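Local coordinates for hypothetical protein (Pectobacterium atrosepticum SCRI1043, PDB 2P7I), which probably transfers methyl groups from S-adenosylmethionine to a substrate not yet identified, as a member of the class I (Rossmann-like) methyltransferases, at residues Arg136-Val147 / Pro234-Glu245; Tyr195-Ala203 / Leu223-Pro234. One frame throughout, in Å; residues are numbered along the deposited sequence. Where two conformers were deposited one is given.

In the fold
After helix 24-37 the chain lays down parallel strands 46-49, 67-71, 88-92 and 104-110, with helices between most of them, and reaches strand 135-142, the first partner of interaction 1. It then runs through helices 147-154, 166-171 and 179-188 to strand 192-201 at the sheet edge, continues through helices 206-212 and 220-230, and returns in strand 237-245 between the two earlier strands. Interaction 2 therefore closes a short loop lying within the long one that interaction 1 closes, and the two share P234. Interaction 1 joins the parallel part of the sheet to its antiparallel end; interaction 2 packs the last helix on the edge strand. A238 N and F200 O, 2.8 Å apart, join them.

Interaction 1: residues Arg136-Val147 / Pro234-Glu245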
loop_
_atom_site.group_PDB
_atom_site.type_symbol
_atom_site.label_atom_id
_atom_site.label_comp_id
_atom_site.label_asym_id
_atom_site.label_seq_id
_atom_site.Cartn_x
_atom_site.Cartn_y
_atom_site.Cartn_z
ATOM N N ARG B 136 -28.120 1.115 -8.980
ATOM C CA ARG B 136 -26.847 1.183 -8.295
ATOM C C ARG B 136 -26.897 2.130 -7.093
ATOM O O ARG B 136 -27.421 3.221 -7.188
ATOM C CB ARG B 136 -25.758 1.613 -9.284
ATOM C CG ARG B 136 -25.440 0.493 -10.281
ATOM C CD ARG B 136 -24.465 0.921 -11.340
ATOM N NE ARG B 136 -24.330 -0.128 -12.349
ATOM C CZ ARG B 136 -23.591 -0.022 -13.436
ATOM N NH1 ARG B 136 -22.913 1.076 -13.663
ATOM N NH2 ARG B 136 -23.554 -1.018 -14.309
ATOM N N LEU B 137 -26.276 1.680 -5.996
ATOM C CA LEU B 137 -26.045 2.456 -4.821
ATOM C C LEU B 137 -24.621 2.958 -4.845
ATOM O O LEU B 137 -23.669 2.169 -5.126
ATOM C CB LEU B 137 -26.290 1.609 -3.556
ATOM C CG LEU B 137 -25.852 2.269 -2.234
ATOM C CD1 LEU B 137 -26.711 3.560 -1.856
ATOM C CD2 LEU B 137 -25.807 1.232 -1.119
ATOM N N PHE B 138 -24.516 4.275 -4.617
ATOM C CA PHE B 138 -23.259 4.993 -4.484
ATOM C C PHE B 138 -23.037 5.297 -3.028
ATOM O O PHE B 138 -23.525 6.316 -2.492
ATOM C CB PHE B 138 -23.295 6.251 -5.318
ATOM C CG PHE B 138 -23.458 5.976 -6.776
ATOM C CD1 PHE B 138 -24.707 5.639 -7.294
ATOM C CD2 PHE B 138 -22.364 6.060 -7.638
ATOM C CE1 PHE B 138 -24.864 5.336 -8.641
ATOM C CE2 PHE B 138 -22.501 5.794 -8.987
ATOM C CZ PHE B 138 -23.750 5.407 -9.498
ATOM N N LEU B 139 -22.258 4.432 -2.399
ATOM C CA LEU B 139 -22.040 4.442 -0.960
ATOM C C LEU B 139 -20.671 5.005 -0.603
ATOM O O LEU B 139 -19.665 4.409 -0.892
ATOM C CB LEU B 139 -22.168 3.007 -0.381
ATOM C CG LEU B 139 -21.923 2.831 1.113
ATOM C CD1 LEU B 139 -22.937 3.671 1.939
ATOM C CD2 LEU B 139 -22.064 1.333 1.487
ATOM N N VAL B 140 -20.655 6.170 0.028
ATOM C CA VAL B 140 -19.367 6.853 0.295
ATOM C C VAL B 140 -19.331 7.284 1.747
ATOM O O VAL B 140 -20.245 7.889 2.210
ATOM C CB VAL B 140 -19.110 8.058 -0.640
ATOM C CG1 VAL B 140 -17.787 8.736 -0.308
ATOM C CG2 VAL B 140 -19.118 7.631 -2.108
ATOM N N CYS B 141 -18.227 6.981 2.439
ATOM C CA CYS B 141 -18.023 7.406 3.809
ATOM C C CYS B 141 -16.600 7.922 4.018
ATOM O O CYS B 141 -15.669 7.519 3.298
ATOM C CB CYS B 141 -18.214 6.209 4.736
ATOM S SG CYS B 141 -19.913 5.604 4.837
ATOM N N PRO B 142 -16.402 8.754 5.044
ATOM C CA PRO B 142 -15.060 9.154 5.441
ATOM C C PRO B 142 -14.241 7.924 5.856
ATOM O O PRO B 142 -14.747 7.011 6.477
ATOM C CB PRO B 142 -15.301 10.111 6.621
ATOM C CG PRO B 142 -16.614 10.357 6.676
ATOM C CD PRO B 142 -17.406 9.378 5.893
ATOM N N ASN B 143 -12.998 7.870 5.439
ATOM C CA ASN B 143 -12.157 6.712 5.640
ATOM C C ASN B 143 -11.291 6.793 6.876
ATOM O O ASN B 143 -10.474 7.716 7.026
ATOM C CB ASN B 143 -11.280 6.601 4.409
ATOM C CG ASN B 143 -10.363 5.431 4.421
ATOM O OD1 ASN B 143 -10.613 4.417 5.104
ATOM N ND2 ASN B 143 -9.318 5.512 3.609
ATOM N N ALA B 144 -11.394 5.773 7.705
ATOM C CA ALA B 144 -10.560 5.643 8.885
ATOM C C ALA B 144 -9.098 5.651 8.554
ATOM O O ALA B 144 -8.270 6.072 9.368
ATOM C CB ALA B 144 -10.916 4.356 9.632
ATOM N N ASN B 145 -8.730 5.036 7.422
ATOM C CA ASN B 145 -7.353 4.810 7.094
ATOM C C ASN B 145 -6.774 5.890 6.187
ATOM O O ASN B 145 -5.709 5.724 5.667
ATOM C CB ASN B 145 -7.160 3.452 6.466
ATOM C CG ASN B 145 -7.588 2.348 7.368
ATOM O OD1 ASN B 145 -7.732 2.552 8.568
ATOM N ND2 ASN B 145 -7.787 1.157 6.804
ATOM N N ALA B 146 -7.478 6.998 6.003
ATOM C CA ALA B 146 -6.930 8.103 5.250
ATOM C C ALA B 146 -5.588 8.517 5.822
ATOM O O ALA B 146 -5.400 8.517 7.049
ATOM C CB ALA B 146 -7.888 9.309 5.337
ATOM N N VAL B 147 -4.667 8.922 4.950
ATOM C CA VAL B 147 -3.330 9.293 5.385
ATOM C C VAL B 147 -3.329 10.347 6.460
ATOM O O VAL B 147 -2.703 10.159 7.495
ATOM C CB VAL B 147 -2.403 9.689 4.227
ATOM C CG1 VAL B 147 -1.062 10.305 4.757
ATOM C CG2 VAL B 147 -2.108 8.494 3.414
ATOM N N PRO B 234 -6.886 3.044 -2.733
ATOM C CA PRO B 234 -8.171 3.293 -2.110
ATOM C C PRO B 234 -8.136 3.380 -0.593
ATOM O O PRO B 234 -8.869 4.151 -0.014
ATOM C CB PRO B 234 -8.989 2.092 -2.584
ATOM C CG PRO B 234 -8.461 1.834 -3.944
ATOM C CD PRO B 234 -6.989 1.980 -3.723
ATOM N N ASP B 235 -7.318 2.555 0.053
ATOM C CA ASP B 235 -7.321 2.440 1.515
ATOM C C ASP B 235 -6.795 3.706 2.182
ATOM O O ASP B 235 -7.017 3.886 3.366
ATOM C CB ASP B 235 -6.513 1.229 1.966
ATOM C CG ASP B 235 -6.650 0.953 3.458
ATOM O OD1 ASP B 235 -7.781 0.805 3.954
ATOM O OD2 ASP B 235 -5.613 0.847 4.127
ATOM N N LEU B 236 -6.057 4.535 1.439
ATOM C CA LEU B 236 -5.453 5.755 1.953
ATOM C C LEU B 236 -6.190 7.061 1.596
ATOM O O LEU B 236 -5.695 8.132 1.876
ATOM C CB LEU B 236 -4.038 5.858 1.414
ATOM C CG LEU B 236 -3.105 4.734 1.821
ATOM C CD1 LEU B 236 -1.663 4.944 1.207
ATOM C CD2 LEU B 236 -3.064 4.570 3.350
ATOM N N CYS B 237 -7.349 6.960 0.946
ATOM C CA CYS B 237 -8.059 8.132 0.454
ATOM C C CYS B 237 -8.874 8.791 1.551
ATOM O O CYS B 237 -9.127 8.176 2.593
ATOM C CB CYS B 237 -8.986 7.735 -0.722
ATOM S SG CYS B 237 -8.071 7.304 -2.202
ATOM N N ALA B 238 -9.306 10.026 1.285
ATOM C CA ALA B 238 -10.167 10.821 2.189
ATOM C C ALA B 238 -11.466 10.067 2.471
ATOM O O ALA B 238 -11.895 9.941 3.630
ATOM C CB ALA B 238 -10.461 12.142 1.565
ATOM N N SER B 239 -12.069 9.532 1.412
ATOM C CA SER B 239 -13.371 8.857 1.504
ATOM C C SER B 239 -13.265 7.586 0.725
ATOM O O SER B 239 -12.553 7.491 -0.241
ATOM C CB SER B 239 -14.506 9.716 0.940
ATOM O OG SER B 239 -14.775 10.796 1.818
ATOM N N ILE B 240 -13.993 6.565 1.156
ATOM C CA ILE B 240 -13.996 5.319 0.435
ATOM C C ILE B 240 -15.394 5.146 -0.163
ATOM O O ILE B 240 -16.398 5.710 0.352
ATOM C CB ILE B 240 -13.656 4.133 1.386
ATOM C CG1 ILE B 240 -14.351 4.319 2.755
ATOM C CG2 ILE B 240 -12.136 4.025 1.592
ATOM C CD1 ILE B 240 -14.165 3.126 3.705
ATOM N N PHE B 241 -15.442 4.354 -1.220
ATOM C CA PHE B 241 -16.550 4.341 -2.154
ATOM C C PHE B 241 -16.783 2.904 -2.540
ATOM O O PHE B 241 -15.909 2.234 -3.120
ATOM C CB PHE B 241 -16.189 5.244 -3.370
ATOM C CG PHE B 241 -17.094 5.120 -4.579
ATOM C CD1 PHE B 241 -18.458 4.842 -4.468
ATOM C CD2 PHE B 241 -16.576 5.335 -5.844
ATOM C CE1 PHE B 241 -19.249 4.710 -5.617
ATOM C CE2 PHE B 241 -17.382 5.249 -6.984
ATOM C CZ PHE B 241 -18.704 4.892 -6.877
ATOM N N LEU B 242 -17.947 2.405 -2.155
ATOM C CA LEU B 242 -18.470 1.167 -2.659
ATOM C C LEU B 242 -19.625 1.375 -3.663
ATOM O O LEU B 242 -20.598 2.036 -3.371
ATOM C CB LEU B 242 -18.963 0.262 -1.516
ATOM C CG LEU B 242 -17.982 -0.192 -0.418
ATOM C CD1 LEU B 242 -18.772 -1.260 0.456
ATOM C CD2 LEU B 242 -16.753 -0.798 -0.993
ATOM N N LEU B 243 -19.496 0.772 -4.832
ATOM C CA LEU B 243 -20.584 0.692 -5.807
ATOM C C LEU B 243 -21.282 -0.604 -5.574
ATOM O O LEU B 243 -20.685 -1.690 -5.648
ATOM C CB LEU B 243 -20.067 0.710 -7.253
ATOM C CG LEU B 243 -21.177 0.821 -8.328
ATOM C CD1 LEU B 243 -21.788 2.259 -8.298
ATOM C CD2 LEU B 243 -20.595 0.492 -9.695
ATOM N N CYS B 244 -22.566 -0.539 -5.298
ATOM C CA CYS B 244 -23.333 -1.716 -4.943
ATOM C C CYS B 244 -24.549 -1.882 -5.844
ATOM O O CYS B 244 -25.081 -0.904 -6.390
ATOM C CB CYS B 244 -23.857 -1.561 -3.520
ATOM S SG CYS B 244 -22.572 -1.362 -2.244
ATOM N N GLU B 245 -24.959 -3.124 -6.001
ATOM C CA GLU B 245 -26.166 -3.496 -6.745
ATOM C C GLU B 245 -27.042 -4.348 -5.859
ATOM O O GLU B 245 -26.629 -4.789 -4.770
ATOM C CB GLU B 245 -25.801 -4.198 -8.051
ATOM C CG GLU B 245 -25.191 -3.159 -8.989
ATOM C CD GLU B 245 -24.632 -3.725 -10.286
ATOM O OE1 GLU B 245 -25.384 -4.366 -11.022
ATOM O OE2 GLU B 245 -23.443 -3.491 -10.581
HETATM O O HOH W 1 -26.425 -2.181 -12.858
HETATM O O HOH W 2 -10.313 1.784 4.044
HETATM O O HOH W 3 -10.892 10.471 6.908
#
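L137, L139 and C141 pair with C244, L242 and I240 as antiparallel hydrogen-bonded residues, joining strands 135-142 and 237-245, neighbours in the seven-stranded Rossmann-like sheet (order 3-2-1-4-5-7-6) of class I methyltransferases. Each pair exchanges two backbone bonds, for example L242 N to L139 O at 2.9 Å. Between them the non-hydrogen-bonded residues F138, V140, F241 and L243 turn to the other face. There L243 CD1 lies over one face of the F138 ring, 3.9 Å from its centroid, while V140 CG2 meets F241 CD1 at 3.7 Å. F37 of helix 24-37 touches both phenylalanine rings; on the reverse face, L182 of helix 179-188 packs against L139, C141 and I240.

At the R136 end, the side chain runs beside that of E245; E245 OE2 lies 3.9 Å from R136 NE and well out of the guanidinium plane, so this long salt bridge rests on charge alone. A water accepts from R136 NE and donates weakly to E245 OE1; the stronger partners are F40 O for R136 NH1 and T194 OG1 for E245 OE2.

Past the strand, N143 reaches over the 3-10 segment 234-236 and the residues after it, with CG anti to its backbone N (chi1 -178°). Its ND2 gives both hydrogens in the amide plane: one to C237 O at 2.9 Å, on a lone pair, the other to D235 O at 2.8 Å, from above that carbonyl. These two in-plane bonds set the rotation of the amide; N143 OD1 accepts from N145 N, which stands above its carbonyl plane, an Asx turn. A water donates to N143 OD1 and D235 OD1. N145, whose OD1 is held by N161, completes the link: its ND2 donates to the syn side of D235 OD1 at 2.9 Å, with amide and carboxylate planes 76° apart.

Interaction 2: residues Tyr195-Ala203 / Leu223-Pro234; sequences YRSGIFFKA and LDGCYQLGQQYP
F201 meets helix 220-230 first through its backbone: F201 N donates to C226 O at 2.9 Å, nearly straight at 170°. That oxygen already accepts from G230 N within the helix, and the two donors reach it from opposite faces of the carbonyl plane. G230, without a side chain, lets the strand come close here.

From this bond the F201 side chain runs outward. Its CB lies 3.4 Å from C226 O, and CG stands anti to the backbone N (chi1 -158°), which carries the ring alongside L229. CD2 then meets L229 CD2, which sits over one ring face toward the rim, and CE2 reaches Y233 CB at 3.9 Å, near the ring plane.

F200 leaves the backbone on the side away from the helix, but its ring returns to it. C226 CB lies over its ring face, 3.8 Å from the centroid, with SG oblique to the ring, while L223 CD2 comes in at the ring edge, 3.7 Å from F200 CZ. One water donates to G198 O and Y227 O and accepts from F200 N. Farther along, P234 CB lies 3.7 Å from G198 N, a buried amide with no partner in the model.

The C-terminal end of strand 192-201 is held between helix 220-230 and strand 237-245, its neighbour in the sheet; F24 and W209 meet F200 edge-to-face, and V147 of helix 147-154 touches F201.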
loop_
_atom_site.group_PDB
_atom_site.type_symbol
_atom_site.label_atom_id
_atom_site.label_comp_id
_atom_site.label_asym_id
_atom_site.label_seq_id
_atom_site.Cartn_x
_atom_site.Cartn_y
_atom_site.Cartn_z
ATOM N N TYR B 195 -17.988 -2.738 -6.914
ATOM C CA TYR B 195 -16.714 -2.028 -7.059
ATOM C C TYR B 195 -16.322 -1.372 -5.764
ATOM O O TYR B 195 -17.159 -0.853 -5.034
ATOM C CB TYR B 195 -16.727 -0.999 -8.194
ATOM C CG TYR B 195 -15.735 -1.361 -9.268
ATOM C CD1 TYR B 195 -14.466 -0.790 -9.320
ATOM C CD2 TYR B 195 -16.049 -2.328 -10.205
ATOM C CE1 TYR B 195 -13.547 -1.179 -10.330
ATOM C CE2 TYR B 195 -15.150 -2.712 -11.189
ATOM C CZ TYR B 195 -13.918 -2.149 -11.251
ATOM O OH TYR B 195 -13.084 -2.591 -12.274
ATOM N N ARG B 196 -15.028 -1.407 -5.471
ATOM C CA ARG B 196 -14.459 -0.744 -4.311
ATOM C C ARG B 196 -13.402 0.228 -4.831
ATOM O O ARG B 196 -12.600 -0.138 -5.702
ATOM C CB ARG B 196 -13.752 -1.719 -3.383
ATOM C CG ARG B 196 -14.579 -2.947 -3.020
ATOM C CD ARG B 196 -13.863 -4.235 -3.094
ATOM N NE ARG B 196 -14.810 -5.289 -2.775
ATOM C CZ ARG B 196 -15.582 -5.894 -3.679
ATOM N NH1 ARG B 196 -15.419 -5.658 -4.976
ATOM N NH2 ARG B 196 -16.469 -6.812 -3.305
ATOM N N SER B 197 -13.434 1.448 -4.319
ATOM C CA SER B 197 -12.445 2.465 -4.699
ATOM C C SER B 197 -12.338 3.512 -3.603
ATOM O O SER B 197 -12.940 3.394 -2.540
ATOM C CB SER B 197 -12.811 3.129 -6.042
ATOM O OG SER B 197 -11.680 3.813 -6.617
ATOM N N GLY B 198 -11.504 4.507 -3.844
ATOM C CA GLY B 198 -11.303 5.592 -2.910
ATOM C C GLY B 198 -11.296 6.921 -3.635
ATOM O O GLY B 198 -11.030 7.002 -4.815
ATOM N N ILE B 199 -11.677 7.968 -2.928
ATOM C CA ILE B 199 -11.764 9.291 -3.497
ATOM C C ILE B 199 -10.828 10.250 -2.756
ATOM O O ILE B 199 -11.062 10.620 -1.604
ATOM C CB ILE B 199 -13.209 9.810 -3.466
ATOM C CG1 ILE B 199 -14.131 8.822 -4.199
ATOM C CG2 ILE B 199 -13.276 11.304 -4.063
ATOM C CD1 ILE B 199 -15.621 9.041 -3.889
ATOM N N PHE B 200 -9.753 10.636 -3.462
ATOM C CA PHE B 200 -8.815 11.701 -3.080
ATOM C C PHE B 200 -7.737 11.255 -2.092
ATOM O O PHE B 200 -8.016 11.039 -0.937
ATOM C CB PHE B 200 -9.505 12.949 -2.526
ATOM C CG PHE B 200 -8.629 14.197 -2.527
ATOM C CD1 PHE B 200 -8.547 14.994 -3.633
ATOM C CD2 PHE B 200 -7.893 14.565 -1.406
ATOM C CE1 PHE B 200 -7.735 16.154 -3.626
ATOM C CE2 PHE B 200 -7.073 15.700 -1.416
ATOM C CZ PHE B 200 -6.987 16.474 -2.513
ATOM N N PHE B 201 -6.508 11.177 -2.562
ATOM C CA PHE B 201 -5.362 10.913 -1.692
ATOM C C PHE B 201 -5.127 12.087 -0.751
ATOM O O PHE B 201 -4.706 13.131 -1.181
ATOM C CB PHE B 201 -4.143 10.616 -2.549
ATOM C CG PHE B 201 -3.061 9.832 -1.826
ATOM C CD1 PHE B 201 -2.287 10.455 -0.850
ATOM C CD2 PHE B 201 -2.820 8.509 -2.127
ATOM C CE1 PHE B 201 -1.293 9.760 -0.196
ATOM C CE2 PHE B 201 -1.836 7.808 -1.472
ATOM C CZ PHE B 201 -1.068 8.430 -0.518
ATOM N N LYS B 202 -5.385 11.889 0.547
ATOM C CA LYS B 202 -5.528 13.023 1.498
ATOM C C LYS B 202 -4.439 12.933 2.565
ATOM O O LYS B 202 -4.509 12.072 3.437
ATOM C CB LYS B 202 -6.904 12.986 2.181
ATOM C CG LYS B 202 -7.253 14.218 3.033
ATOM C CD LYS B 202 -8.493 13.960 3.866
ATOM C CE LYS B 202 -8.778 15.109 4.790
ATOM N NZ LYS B 202 -9.963 14.788 5.662
ATOM N N ALA B 203 -3.431 13.791 2.470
ATOM C CA ALA B 203 -2.285 13.748 3.394
ATOM C C ALA B 203 -2.300 14.869 4.438
ATOM O O ALA B 203 -1.510 14.851 5.381
ATOM C CB ALA B 203 -0.989 13.776 2.611
ATOM N N LEU B 223 -4.388 19.017 -7.076
ATOM C CA LEU B 223 -5.562 18.338 -6.531
ATOM C C LEU B 223 -6.049 17.184 -7.436
ATOM O O LEU B 223 -6.353 16.099 -6.954
ATOM C CB LEU B 223 -6.678 19.333 -6.268
ATOM C CG LEU B 223 -6.345 20.417 -5.254
ATOM C CD1 LEU B 223 -7.463 21.453 -5.253
ATOM C CD2 LEU B 223 -6.131 19.804 -3.907
ATOM N N ASP B 224 -6.093 17.418 -8.738
ATOM C CA ASP B 224 -6.482 16.413 -9.707
ATOM C C ASP B 224 -5.540 15.216 -9.584
ATOM O O ASP B 224 -5.961 14.074 -9.601
ATOM C CB ASP B 224 -6.414 16.952 -11.156
ATOM C CG ASP B 224 -7.595 17.851 -11.522
ATOM O OD1 ASP B 224 -8.672 17.741 -10.888
ATOM O OD2 ASP B 224 -7.432 18.656 -12.472
ATOM N N GLY B 225 -4.259 15.503 -9.386
ATOM C CA GLY B 225 -3.273 14.429 -9.170
ATOM C C GLY B 225 -3.571 13.564 -7.943
ATOM O O GLY B 225 -3.340 12.337 -7.945
ATOM N N CYS B 226 -4.065 14.192 -6.887
ATOM C CA CYS B 226 -4.432 13.487 -5.678
ATOM C C CYS B 226 -5.619 12.607 -5.940
ATOM O O CYS B 226 -5.724 11.546 -5.360
ATOM C CB CYS B 226 -4.778 14.460 -4.563
ATOM S SG CYS B 226 -3.334 15.402 -3.903
ATOM N N TYR B 227 -6.578 13.107 -6.703
ATOM C CA TYR B 227 -7.695 12.266 -7.144
ATOM C C TYR B 227 -7.227 11.052 -7.968
ATOM O O TYR B 227 -7.661 9.888 -7.771
ATOM C CB TYR B 227 -8.691 13.123 -7.935
ATOM C CG TYR B 227 -9.787 12.310 -8.583
ATOM C CD1 TYR B 227 -10.843 11.809 -7.825
ATOM C CD2 TYR B 227 -9.748 12.010 -9.929
ATOM C CE1 TYR B 227 -11.871 11.063 -8.410
ATOM C CE2 TYR B 227 -10.771 11.240 -10.527
ATOM C CZ TYR B 227 -11.817 10.757 -9.761
ATOM O OH TYR B 227 -12.818 9.990 -10.340
ATOM N N GLN B 228 -6.378 11.312 -8.938
ATOM C CA GLN B 228 -5.882 10.280 -9.820
ATOM C C GLN B 228 -5.095 9.231 -9.027
ATOM O O GLN B 228 -5.303 8.037 -9.196
ATOM C CB GLN B 228 -4.982 10.863 -10.887
ATOM C CG GLN B 228 -5.672 11.722 -11.916
ATOM C CD GLN B 228 -4.612 12.435 -12.781
ATOM O OE1 GLN B 228 -4.096 11.874 -13.739
ATOM N NE2 GLN B 228 -4.223 13.592 -12.368
ATOM N N LEU B 229 -4.161 9.683 -8.190
ATOM C CA LEU B 229 -3.381 8.733 -7.391
ATOM C C LEU B 229 -4.203 7.982 -6.360
ATOM O O LEU B 229 -3.918 6.833 -6.098
ATOM C CB LEU B 229 -2.216 9.424 -6.692
ATOM C CG LEU B 229 -1.173 8.465 -6.091
ATOM C CD1 LEU B 229 -0.410 7.725 -7.166
ATOM C CD2 LEU B 229 -0.265 9.255 -5.132
ATOM N N GLY B 230 -5.200 8.630 -5.770
ATOM C CA GLY B 230 -6.097 8.003 -4.833
ATOM C C GLY B 230 -6.747 6.754 -5.328
ATOM O O GLY B 230 -6.922 5.799 -4.571
ATOM N N GLN B 231 -7.141 6.740 -6.600
ATOM C CA GLN B 231 -7.692 5.508 -7.171
ATOM C C GLN B 231 -6.743 4.324 -7.069
ATOM O O GLN B 231 -7.200 3.179 -7.009
ATOM C CB GLN B 231 -8.107 5.715 -8.623
ATOM C CG GLN B 231 -9.278 6.674 -8.733
ATOM C CD GLN B 231 -9.732 6.908 -10.153
ATOM O OE1 GLN B 231 -9.046 6.529 -11.090
ATOM N NE2 GLN B 231 -10.870 7.607 -10.308
ATOM N N GLN B 232 -5.435 4.582 -7.056
ATOM C CA GLN B 232 -4.455 3.516 -6.961
ATOM C C GLN B 232 -4.207 3.070 -5.503
ATOM O O GLN B 232 -3.600 2.027 -5.298
ATOM C CB GLN B 232 -3.133 3.977 -7.623
ATOM C CG GLN B 232 -3.363 4.411 -9.068
ATOM C CD GLN B 232 -2.113 4.756 -9.871
ATOM O OE1 GLN B 232 -0.948 4.696 -9.400
ATOM N NE2 GLN B 232 -2.347 5.077 -11.126
ATOM N N TYR B 233 -4.680 3.853 -4.525
ATOM C CA TYR B 233 -4.499 3.504 -3.104
ATOM C C TYR B 233 -5.823 3.789 -2.373
ATOM O O TYR B 233 -5.901 4.684 -1.548
ATOM C CB TYR B 233 -3.329 4.315 -2.481
ATOM C CG TYR B 233 -1.988 3.992 -3.066
ATOM C CD1 TYR B 233 -1.280 2.826 -2.711
ATOM C CD2 TYR B 233 -1.463 4.804 -4.056
ATOM C CE1 TYR B 233 -0.083 2.541 -3.290
ATOM C CE2 TYR B 233 -0.264 4.530 -4.626
ATOM C CZ TYR B 233 0.437 3.402 -4.250
ATOM O OH TYR B 233 1.615 3.129 -4.883
ATOM N N PRO B 234 -6.886 3.044 -2.733
ATOM C CA PRO B 234 -8.171 3.293 -2.110
ATOM C C PRO B 234 -8.136 3.380 -0.593
ATOM O O PRO B 234 -8.869 4.151 -0.014
ATOM C CB PRO B 234 -8.989 2.092 -2.584
ATOM C CG PRO B 234 -8.461 1.834 -3.944
ATOM C CD PRO B 234 -6.989 1.980 -3.723
HETATM O O HOH W 4 -9.768 2.457 -7.829
HETATM O O HOH W 5 -9.348 9.184 -5.837
#